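Local structure of arylsulfatase (Pseudoalteromonas sp. MB47, 7AJ0) at residues S95-Q99 / D376-I380; P100-R106 / S324-P328; V116-R122 / W424-D428; G343-T347 / R451-A455. The protein is a calcium-binding sulfatase active on fucoidan, from which it probably removes sulfate ester groups in an exo-acting manner. All blocks are in the same frame, centred on the assembly; numbering follows the deposited sequence.

From the N terminus, the chain passes through S95-Q99, P100-R106 and V116-R122, opening contacts 1, 2 and 3. Contact 2 closes first, when the loop after strand 318-324 returns to helix 102-111 at the calcium ion. Segment 343-347 opens contact 4, in series with contact 2. Contact 1 closes next at helix 377-387, nesting contact 2 in its loop. Contact 3 closes at the end of strand 420-425, joining its hairpin to helix 115-118 and the loop after it, and crosses contacts 1, 2 and 4; contact 4 closes last, joining the loop between strands 442-446 and 456-460 to that before helix 350-353, and also crosses contact 1. Contact 2 touches each of the others.

Contact 1: residues S95-Q99 / D376-I380; sequences SMYSQ and DLTDI
With its CG anti to the backbone N (chi1 175°) and a bend at chi2, M96 sends its methyl group across to the start of helix 377-387. There CE meets I380 CD1 at 3.3 Å, a close apolar contact in which the two side chains cross at about a right angle, while L377 CD2 touches the same methyl from 4.1 Å. The other branch of L377 serves a different neighbour: CD1 packs on S98 CB at 3.5 Å, so this leucine bridges two residues of S95-Q99. Between these contacts the backbones approach through the carbonyl of Y97. L377 N donates to Y97 O at 3.1 Å, but the angle of 126° makes the bond weak, and D376 CA adds a CH...O contact to the same oxygen at 3.5 Å. The helix start is better defined by its own bonds. T378 N gives a nearly straight bond (166°) to D376 OD1 at 3.0 Å, meeting it on the anti side, tilted from the carboxylate plane. Three residues on from D376, D379 OD2 accepts from D376 N at 2.9 Å, the donor lying above that carboxylate's plane. D379 is held further by a salt bridge to R418, and Y97 OH bonds to E350. D376 and D379 form a capping box, with D376 as N-cap of helix 377-387, set against the end of strand 91-97 in the buried core of the sulfatase domain.

Contact 2: residues P100-R106 / S324-P328; sequences PTCTSSR and SDNGP. With CA (calcium ion), chain G.
Calcium binding joins the two segments: D325 grips the ion with both carboxylate oxygens, OD2 at 2.2 Å and OD1 at 2.6 Å, N326 OD1 adds a bond of 2.4 Å, and C102 SG comes from the helix side at 2.5 Å. D60 and D61 complete the site. The CG of D325 stands between its backbone N and carbonyl carbon (chi1 76°), which brings both oxygens to the ion. D325 OD2 is shared with R106, whose NE donates to it at 3.0 Å within a salt bridge. That bond is bent (141°) and reaches the oxygen from above the carboxylate plane, the guanidinium being turned 66° from the carboxylate. S267 takes the NH1 end of the same arginine. The amide of N326 is fixed at both ends, since its oxygen binds the ion while ND2 donates to G327 O at 2.9 Å, in the carbonyl plane and on a lone pair. Further out, N326 CB lies 3.8 Å from P100 O. C102 to R106 reads C-T-S-S-R and resembles the sulfatase signature C-X-P/A-X-R, with a serine at the third position; in relatives the cysteine is typically converted to formylglycine, but this model has cysteine. One carboxylate oxygen shared by metal and guanidinium is consistent with R106 acting as a second-shell residue that orients D325, and the cysteine beside calcium with the sulfate-binding active site of this family.

Contact 3: residues V116-R122 / W424-D428; sequences VRSGLVR and WSRED
A beta hairpin, turning between strands 420-425 and 428-434, presents W424, R426 and E427 to helix 115-118 and the loop that follows it. Its type II' turn is closed by paired backbone bonds between S425 and D428. V116 CG1 sits over the face of W424, 4.0 Å from the centroid of the six-membered ring and 8° off its normal, a CH-pi contact. The other methyl, CG2, reaches E427 CA at 4.0 Å, while the indole NE1 bonds to H499. Further along the segment, the R426 side chain runs obliquely past V121, whose CG1 lies 3.8 Å from R426 CA. R426 NE donates to V121 O at 3.0 Å in a fairly straight bond (157°), with the donor above the carbonyl plane. The chain of R122, extended from CG to NE, carries its guanidinium flat onto that of R426; the centres are 3.8 Å apart and the planes differ by 7°. Like charges thus lie close, with R122 NH2 and R426 NH2 3.7 Å apart, a cost probably eased by the carbonyl and by a weak bond from R426 NH2 to T463 O of a second subunit. An alanine at R426 is likely to leave V121 O without this donor and the R122 guanidinium without its stacking partner, able to swing. Such a two-residue hairpin with a type II' turn is a classic antiparallel connection, here at the edge of the C-terminal sheet.

Contact 4: residues G343-T347 / R451-A455; sequences GGKGT and RNIDA
G344 to T347 form a type II beta turn, and its third residue, G346 with phi 90°, faces I453 so closely that a CB there would clash with I453 CG1. The turn is pinned from within by T347 OG1, which donates to G344 O at 2.9 Å in the carbonyl plane and on a lone pair. Across the contact the packing is tight at the K345 carbonyl, where O lies 3.1 Å from I453 CG1. I453 CD1 runs on to touch the stem of K345, meeting CD at 3.9 Å. Because K345 is extended throughout, with CG anti to the backbone N (chi1 -176°), its amine reaches beyond the contact to a salt bridge with D61, a calcium ligand. T347 CG2 rests on N452 CB at 3.6 Å, and the end of the N452 side chain lies beside G343 and G344. One water links the backbones, donating to G346 O at 2.9 Å and to N452 O at 2.7 Å. An alanine in place of N452 would keep the CB contact but is likely to open a gap beside G343 and G344. Residues of a second subunit, including T463 and H482, bond to G346 and D454 respectively. Two loops are joined here: one between strand 318-324 and helix 350-353, tied by backbone bonds to P100 and P328, and one between strands 442-446 and 456-460.

Contact 1: residues S95-Q99 / D376-I380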
loop_
_atom_site.group_PDB
_atom_site.type_symbol
_atom_site.label_atom_id
_atom_site.label_comp_id
_atom_site.label_asym_id
_atom_site.label_seq_id
_atom_site.Cartn_x
_atom_site.Cartn_y
_atom_site.Cartn_z
ATOM N N SER A 95 3.608 31.434 -7.915
ATOM C CA SER A 95 4.513 30.835 -6.934
ATOM C C SER A 95 4.518 31.656 -5.649
ATOM O O SER A 95 5.561 32.062 -5.129
ATOM C CB SER A 95 5.923 30.692 -7.501
ATOM O OG SER A 95 6.006 29.566 -8.359
ATOM N N MET A 96 3.325 31.913 -5.126
ATOM C CA MET A 96 3.144 32.576 -3.841
ATOM C C MET A 96 3.016 31.515 -2.758
ATOM O O MET A 96 2.356 30.490 -2.955
ATOM C CB MET A 96 1.901 33.464 -3.881
ATOM C CG MET A 96 1.532 34.127 -2.570
ATOM S SD MET A 96 2.693 35.380 -2.027
ATOM C CE MET A 96 1.630 36.305 -0.927
ATOM N N TYR A 97 3.650 31.761 -1.612
ATOM C CA TYR A 97 3.789 30.739 -0.586
ATOM C C TYR A 97 3.335 31.242 0.773
ATOM O O TYR A 97 3.529 32.411 1.119
ATOM C CB TYR A 97 5.248 30.249 -0.492
ATOM C CG TYR A 97 5.587 29.259 -1.573
ATOM C CD1 TYR A 97 5.271 27.916 -1.427
ATOM C CD2 TYR A 97 6.197 29.664 -2.748
ATOM C CE1 TYR A 97 5.560 27.004 -2.419
ATOM C CE2 TYR A 97 6.494 28.760 -3.744
ATOM C CZ TYR A 97 6.173 27.429 -3.574
ATOM O OH TYR A 97 6.462 26.522 -4.564
ATOM N N SER A 98 2.730 30.328 1.538
ATOM C CA SER A 98 2.268 30.607 2.890
ATOM C C SER A 98 2.871 29.591 3.849
ATOM O O SER A 98 3.726 28.792 3.452
ATOM C CB SER A 98 0.744 30.554 2.952
ATOM O OG SER A 98 0.281 29.232 2.722
ATOM N N GLN A 99 2.432 29.596 5.094
ATOM C CA GLN A 99 2.739 28.524 6.036
ATOM C C GLN A 99 1.682 27.436 5.928
ATOM O O GLN A 99 0.634 27.622 5.308
ATOM C CB GLN A 99 2.820 29.084 7.448
ATOM C CG GLN A 99 3.776 30.258 7.578
ATOM C CD GLN A 99 5.192 29.902 7.173
ATOM O OE1 GLN A 99 5.818 29.021 7.766
ATOM N NE2 GLN A 99 5.702 30.579 6.152
ATOM N N ASP A 376 6.428 35.349 -0.661
ATOM C CA ASP A 376 6.055 34.797 0.634
ATOM C C ASP A 376 5.033 35.715 1.289
ATOM O O ASP A 376 4.893 36.882 0.919
ATOM C CB ASP A 376 7.303 34.644 1.527
ATOM C CG ASP A 376 7.085 33.713 2.706
ATOM O OD1 ASP A 376 6.198 33.987 3.543
ATOM O OD2 ASP A 376 7.813 32.701 2.799
ATOM N N LEU A 377 4.306 35.176 2.274
ATOM C CA LEU A 377 3.416 36.025 3.061
ATOM C C LEU A 377 4.199 37.069 3.852
ATOM O O LEU A 377 3.713 38.188 4.053
ATOM C CB LEU A 377 2.571 35.185 4.017
ATOM C CG LEU A 377 1.333 34.488 3.451
ATOM C CD1 LEU A 377 0.651 33.684 4.554
ATOM C CD2 LEU A 377 0.363 35.477 2.831
ATOM N N THR A 378 5.400 36.725 4.320
ATOM C CA THR A 378 6.226 37.715 4.996
ATOM C C THR A 378 6.651 38.836 4.054
ATOM O O THR A 378 7.001 39.924 4.523
ATOM C CB THR A 378 7.468 37.062 5.603
ATOM O OG1 THR A 378 8.225 36.414 4.572
ATOM C CG2 THR A 378 7.077 36.043 6.662
ATOM N N ASP A 379 6.629 38.594 2.740
ATOM C CA ASP A 379 6.985 39.641 1.790
ATOM C C ASP A 379 5.899 40.707 1.700
ATOM O O ASP A 379 6.197 41.869 1.404
ATOM C CB ASP A 379 7.250 39.034 0.412
ATOM C CG ASP A 379 8.449 38.101 0.405
ATOM O OD1 ASP A 379 9.252 38.156 1.361
ATOM O OD2 ASP A 379 8.593 37.320 -0.560
ATOM N N ILE A 380 4.639 40.336 1.939
ATOM C CA ILE A 380 3.579 41.337 2.001
ATOM C C ILE A 380 3.824 42.280 3.172
ATOM O O ILE A 380 3.682 43.503 3.053
ATOM C CB ILE A 380 2.202 40.657 2.106
ATOM C CG1 ILE A 380 1.948 39.780 0.877
ATOM C CG2 ILE A 380 1.105 41.706 2.253
ATOM C CD1 ILE A 380 0.773 38.828 1.027
#

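Contact 2: residues P100-R106 / S324-P328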
loop_
_atom_site.group_PDB
_atom_site.type_symbol
_atom_site.label_atom_id
_atom_site.label_comp_id
_atom_site.label_asym_id
_atom_site.label_seq_id
_atom_site.Cartn_x
_atom_site.Cartn_y
_atom_site.Cartn_z
ATOM N N PRO A 100 1.928 26.261 6.514
ATOM C CA PRO A 100 0.985 25.147 6.329
ATOM C C PRO A 100 -0.298 25.237 7.143
ATOM O O PRO A 100 -1.226 24.466 6.864
ATOM C CB PRO A 100 1.808 23.915 6.755
ATOM C CG PRO A 100 3.231 24.367 6.757
ATOM C CD PRO A 100 3.184 25.815 7.138
ATOM N N THR A 101 -0.398 26.133 8.128
ATOM C CA THR A 101 -1.572 26.189 8.989
ATOM C C THR A 101 -1.923 27.637 9.312
ATOM O O THR A 101 -1.145 28.560 9.061
ATOM C CB THR A 101 -1.353 25.388 10.282
ATOM O OG1 THR A 101 -0.116 25.782 10.891
ATOM C CG2 THR A 101 -1.312 23.897 9.984
ATOM N N CYS A 102 -3.113 27.816 9.897
ATOM C CA CYS A 102 -3.715 29.141 10.014
ATOM C C CYS A 102 -2.865 30.077 10.864
ATOM O O CYS A 102 -2.414 31.129 10.396
ATOM C CB CYS A 102 -5.120 29.025 10.617
ATOM S SG CYS A 102 -6.282 27.998 9.702
ATOM N N THR A 103 -2.663 29.721 12.135
ATOM C CA THR A 103 -1.967 30.614 13.054
ATOM C C THR A 103 -0.567 30.943 12.556
ATOM O O THR A 103 -0.095 32.076 12.709
ATOM C CB THR A 103 -1.897 29.981 14.446
ATOM O OG1 THR A 103 -3.223 29.750 14.935
ATOM C CG2 THR A 103 -1.146 30.887 15.412
ATOM N N SER A 104 0.112 29.964 11.955
ATOM C CA SER A 104 1.481 30.182 11.502
ATOM C C SER A 104 1.532 31.164 10.338
ATOM O O SER A 104 2.406 32.038 10.296
ATOM C CB SER A 104 2.114 28.847 11.113
ATOM O OG SER A 104 2.370 28.057 12.263
ATOM N N SER A 105 0.600 31.042 9.392
ATOM C CA SER A 105 0.587 31.945 8.246
ATOM C C SER A 105 0.176 33.357 8.648
ATOM O O SER A 105 0.693 34.337 8.104
ATOM C CB SER A 105 -0.360 31.410 7.173
ATOM O OG SER A 105 0.190 30.280 6.528
ATOM N N ARG A 106 -0.763 33.481 9.584
ATOM C CA ARG A 106 -1.238 34.803 9.975
ATOM C C ARG A 106 -0.219 35.530 10.839
ATOM O O ARG A 106 -0.116 36.760 10.767
ATOM C CB ARG A 106 -2.583 34.666 10.682
ATOM C CG ARG A 106 -3.698 34.333 9.707
ATOM C CD ARG A 106 -4.816 33.517 10.321
ATOM N NE ARG A 106 -5.664 32.965 9.266
ATOM C CZ ARG A 106 -6.549 33.675 8.574
ATOM N NH1 ARG A 106 -6.711 34.966 8.827
ATOM N NH2 ARG A 106 -7.273 33.094 7.627
ATOM N N SER A 324 -4.368 33.817 0.216
ATOM C CA SER A 324 -4.865 32.860 1.189
ATOM C C SER A 324 -3.829 32.685 2.291
ATOM O O SER A 324 -2.678 33.112 2.167
ATOM C CB SER A 324 -5.172 31.513 0.523
ATOM O OG SER A 324 -5.523 30.538 1.486
ATOM N N ASP A 325 -4.245 32.051 3.386
ATOM C CA ASP A 325 -3.329 31.787 4.487
ATOM C C ASP A 325 -2.758 30.375 4.467
ATOM O O ASP A 325 -1.717 30.139 5.087
ATOM C CB ASP A 325 -4.019 32.043 5.833
ATOM C CG ASP A 325 -4.986 30.947 6.221
ATOM O OD1 ASP A 325 -5.604 30.329 5.326
ATOM O OD2 ASP A 325 -5.127 30.710 7.439
ATOM N N ASN A 326 -3.391 29.441 3.768
ATOM C CA ASN A 326 -2.839 28.102 3.588
ATOM C C ASN A 326 -3.692 27.376 2.554
ATOM O O ASN A 326 -4.677 27.916 2.042
ATOM C CB ASN A 326 -2.775 27.336 4.911
ATOM C CG ASN A 326 -4.082 27.376 5.671
ATOM O OD1 ASN A 326 -4.200 28.056 6.692
ATOM N ND2 ASN A 326 -5.077 26.651 5.172
ATOM N N GLY A 327 -3.297 26.141 2.248
ATOM C CA GLY A 327 -3.979 25.360 1.246
ATOM C C GLY A 327 -5.288 24.795 1.749
ATOM O O GLY A 327 -5.710 25.016 2.892
ATOM N N PRO A 328 -5.945 24.025 0.886
ATOM C CA PRO A 328 -7.286 23.528 1.219
ATOM C C PRO A 328 -7.261 22.560 2.390
ATOM O O PRO A 328 -6.342 21.750 2.535
ATOM C CB PRO A 328 -7.741 22.834 -0.071
ATOM C CG PRO A 328 -6.469 22.416 -0.736
ATOM C CD PRO A 328 -5.445 23.478 -0.391
HETATM CA CA CA G . -6.364 28.941 7.333
#

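Contact 3: residues V116-R122 / W424-D428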
loop_
_atom_site.group_PDB
_atom_site.type_symbol
_atom_site.label_atom_id
_atom_site.label_comp_id
_atom_site.label_asym_id
_atom_site.label_seq_id
_atom_site.Cartn_x
_atom_site.Cartn_y
_atom_site.Cartn_z
ATOM N N VAL A 116 8.396 30.084 13.797
ATOM C CA VAL A 116 9.298 29.389 14.708
ATOM C C VAL A 116 10.177 30.389 15.452
ATOM O O VAL A 116 10.618 30.122 16.577
ATOM C CB VAL A 116 10.139 28.349 13.945
ATOM C CG1 VAL A 116 11.121 29.029 12.998
ATOM C CG2 VAL A 116 10.864 27.440 14.925
ATOM N N ARG A 117 10.440 31.552 14.851
ATOM C CA ARG A 117 11.228 32.569 15.538
ATOM C C ARG A 117 10.422 33.237 16.645
ATOM O O ARG A 117 10.952 33.523 17.724
ATOM C CB ARG A 117 11.716 33.626 14.547
ATOM C CG ARG A 117 12.482 33.085 13.352
ATOM C CD ARG A 117 13.152 34.217 12.592
ATOM N NE ARG A 117 13.681 33.797 11.298
ATOM C CZ ARG A 117 14.891 33.280 11.108
ATOM N NH1 ARG A 117 15.715 33.104 12.130
ATOM N NH2 ARG A 117 15.277 32.936 9.887
ATOM N N SER A 118 9.138 33.491 16.394
ATOM C CA SER A 118 8.307 34.246 17.321
ATOM C C SER A 118 7.669 33.380 18.395
ATOM O O SER A 118 7.364 33.880 19.483
ATOM C CB SER A 118 7.203 34.979 16.552
ATOM O OG SER A 118 6.315 34.061 15.933
ATOM N N GLY A 119 7.471 32.094 18.123
ATOM C CA GLY A 119 6.708 31.238 19.001
ATOM C C GLY A 119 5.245 31.127 18.644
ATOM O O GLY A 119 4.508 30.400 19.325
ATOM N N LEU A 120 4.805 31.816 17.597
ATOM C CA LEU A 120 3.402 31.831 17.188
ATOM C C LEU A 120 3.089 30.684 16.233
ATOM O O LEU A 120 2.579 30.880 15.129
ATOM C CB LEU A 120 3.070 33.180 16.561
ATOM C CG LEU A 120 3.321 34.393 17.460
ATOM C CD1 LEU A 120 3.194 35.696 16.686
ATOM C CD2 LEU A 120 2.366 34.379 18.647
ATOM N N VAL A 121 3.413 29.460 16.662
ATOM C CA VAL A 121 3.066 28.272 15.891
ATOM C C VAL A 121 1.715 27.700 16.294
ATOM O O VAL A 121 1.161 26.865 15.562
ATOM C CB VAL A 121 4.142 27.175 16.034
ATOM C CG1 VAL A 121 5.484 27.677 15.514
ATOM C CG2 VAL A 121 4.265 26.710 17.487
ATOM N N ARG A 122 1.169 28.116 17.433
ATOM C CA ARG A 122 -0.132 27.683 17.917
ATOM C C ARG A 122 -0.853 28.876 18.522
ATOM O O ARG A 122 -0.208 29.785 19.060
ATOM C CB ARG A 122 -0.009 26.577 18.976
ATOM C CG ARG A 122 0.485 25.247 18.438
ATOM C CD ARG A 122 0.775 24.267 19.564
ATOM N NE ARG A 122 1.198 22.968 19.051
ATOM C CZ ARG A 122 0.369 22.065 18.533
ATOM N NH1 ARG A 122 -0.929 22.321 18.454
ATOM N NH2 ARG A 122 0.841 20.908 18.087
ATOM N N TRP A 424 8.408 25.304 7.099
ATOM C CA TRP A 424 8.466 24.754 8.442
ATOM C C TRP A 424 7.115 24.174 8.827
ATOM O O TRP A 424 6.067 24.719 8.465
ATOM C CB TRP A 424 8.850 25.820 9.474
ATOM C CG TRP A 424 10.263 26.278 9.401
ATOM C CD1 TRP A 424 10.807 27.098 8.461
ATOM C CD2 TRP A 424 11.318 25.957 10.315
ATOM N NE1 TRP A 424 12.138 27.308 8.727
ATOM C CE2 TRP A 424 12.476 26.614 9.860
ATOM C CE3 TRP A 424 11.396 25.174 11.471
ATOM C CZ2 TRP A 424 13.701 26.512 10.518
ATOM C CZ3 TRP A 424 12.612 25.074 12.124
ATOM C CH2 TRP A 424 13.747 25.742 11.647
ATOM N N SER A 425 7.147 23.073 9.567
ATOM C CA SER A 425 5.977 22.530 10.255
ATOM C C SER A 425 6.191 22.848 11.736
ATOM O O SER A 425 6.841 22.092 12.461
ATOM C CB SER A 425 5.815 21.040 10.006
ATOM O OG SER A 425 4.686 20.535 10.698
ATOM N N ARG A 426 5.657 23.989 12.174
ATOM C CA ARG A 426 5.895 24.487 13.527
ATOM C C ARG A 426 7.394 24.564 13.792
ATOM O O ARG A 426 8.088 25.379 13.174
ATOM C CB ARG A 426 5.166 23.613 14.545
ATOM C CG ARG A 426 3.659 23.609 14.319
ATOM C CD ARG A 426 2.864 23.436 15.600
ATOM N NE ARG A 426 1.484 23.888 15.420
ATOM C CZ ARG A 426 0.509 23.146 14.900
ATOM N NH1 ARG A 426 -0.713 23.649 14.775
ATOM N NH2 ARG A 426 0.754 21.902 14.510
ATOM N N GLU A 427 7.910 23.734 14.694
ATOM C CA GLU A 427 9.328 23.757 15.031
ATOM C C GLU A 427 10.165 22.804 14.182
ATOM O O GLU A 427 11.347 22.605 14.483
ATOM C CB GLU A 427 9.523 23.423 16.515
ATOM C CG GLU A 427 9.169 24.562 17.464
ATOM C CD GLU A 427 7.887 24.318 18.243
ATOM O OE1 GLU A 427 7.216 23.290 18.007
ATOM O OE2 GLU A 427 7.553 25.162 19.101
ATOM N N ASP A 428 9.592 22.224 13.129
ATOM C CA ASP A 428 10.298 21.292 12.259
ATOM C C ASP A 428 10.563 21.954 10.913
ATOM O O ASP A 428 9.627 22.403 10.242
ATOM C CB ASP A 428 9.492 20.006 12.063
ATOM C CG ASP A 428 9.434 19.156 13.313
ATOM O OD1 ASP A 428 10.506 18.823 13.863
ATOM O OD2 ASP A 428 8.312 18.822 13.748
#

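Contact 4: residues G343-T347 / R451-A455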
loop_
_atom_site.group_PDB
_atom_site.type_symbol
_atom_site.label_atom_id
_atom_site.label_comp_id
_atom_site.label_asym_id
_atom_site.label_seq_id
_atom_site.Cartn_x
_atom_site.Cartn_y
_atom_site.Cartn_z
ATOM N N GLY A 343 -1.328 16.888 -1.438
ATOM C CA GLY A 343 -1.543 17.175 -0.042
ATOM C C GLY A 343 -2.516 18.323 0.169
ATOM O O GLY A 343 -3.471 18.518 -0.582
ATOM N N GLY A 344 -2.253 19.099 1.216
ATOM C CA GLY A 344 -3.123 20.211 1.555
ATOM C C GLY A 344 -2.704 20.826 2.875
ATOM O O GLY A 344 -1.575 20.637 3.329
ATOM N N LYS A 345 -3.634 21.565 3.478
ATOM C CA LYS A 345 -3.383 22.192 4.769
ATOM C C LYS A 345 -2.810 21.183 5.757
ATOM O O LYS A 345 -3.241 20.028 5.812
ATOM C CB LYS A 345 -4.683 22.787 5.315
ATOM C CG LYS A 345 -4.546 23.565 6.606
ATOM C CD LYS A 345 -5.927 23.907 7.144
ATOM C CE LYS A 345 -5.866 24.874 8.310
ATOM N NZ LYS A 345 -7.236 25.181 8.814
ATOM N N GLY A 346 -1.827 21.627 6.534
ATOM C CA GLY A 346 -1.189 20.781 7.515
ATOM C C GLY A 346 0.014 20.014 7.027
ATOM O O GLY A 346 0.534 19.171 7.769
ATOM N N THR A 347 0.468 20.264 5.802
ATOM C CA THR A 347 1.649 19.607 5.266
ATOM C C THR A 347 2.439 20.622 4.454
ATOM O O THR A 347 1.904 21.637 4.002
ATOM C CB THR A 347 1.298 18.404 4.381
ATOM O OG1 THR A 347 0.682 18.858 3.167
ATOM C CG2 THR A 347 0.348 17.462 5.102
ATOM N N ARG A 451 -6.696 12.971 4.500
ATOM C CA ARG A 451 -6.490 13.217 5.928
ATOM C C ARG A 451 -5.058 13.667 6.206
ATOM O O ARG A 451 -4.326 13.084 7.011
ATOM C CB ARG A 451 -6.848 11.965 6.724
ATOM C CG ARG A 451 -8.346 11.715 6.809
ATOM C CD ARG A 451 -9.018 12.826 7.598
ATOM N NE ARG A 451 -10.451 12.617 7.771
ATOM C CZ ARG A 451 -11.203 13.310 8.617
ATOM N NH1 ARG A 451 -10.654 14.254 9.373
ATOM N NH2 ARG A 451 -12.501 13.057 8.714
ATOM N N ASN A 452 -4.680 14.756 5.534
ATOM C CA ASN A 452 -3.338 15.305 5.694
ATOM C C ASN A 452 -3.084 15.728 7.136
ATOM O O ASN A 452 -2.023 15.440 7.702
ATOM C CB ASN A 452 -3.150 16.491 4.747
ATOM C CG ASN A 452 -3.580 16.177 3.328
ATOM O OD1 ASN A 452 -4.538 16.759 2.812
ATOM N ND2 ASN A 452 -2.875 15.251 2.691
ATOM N N ILE A 453 -4.049 16.413 7.748
ATOM C CA ILE A 453 -3.851 16.932 9.095
ATOM C C ILE A 453 -3.971 15.818 10.128
ATOM O O ILE A 453 -3.140 15.699 11.036
ATOM C CB ILE A 453 -4.856 18.063 9.384
ATOM C CG1 ILE A 453 -4.641 19.236 8.426
ATOM C CG2 ILE A 453 -4.736 18.533 10.832
ATOM C CD1 ILE A 453 -5.799 20.217 8.382
ATOM N N ASP A 454 -4.996 14.977 9.997
ATOM C CA ASP A 454 -5.454 14.134 11.089
ATOM C C ASP A 454 -4.982 12.689 11.017
ATOM O O ASP A 454 -5.241 11.930 11.957
ATOM C CB ASP A 454 -6.991 14.157 11.138
ATOM C CG ASP A 454 -7.544 15.560 11.312
ATOM O OD1 ASP A 454 -7.034 16.292 12.186
ATOM O OD2 ASP A 454 -8.482 15.934 10.573
ATOM N N ALA A 455 -4.302 12.286 9.949
ATOM C CA ALA A 455 -3.873 10.898 9.809
ATOM C C ALA A 455 -2.566 10.830 9.025
ATOM O O ALA A 455 -2.436 10.089 8.048
ATOM C CB ALA A 455 -4.965 10.059 9.142
HETATM O O HOH W 1 -0.069 16.639 9.041
#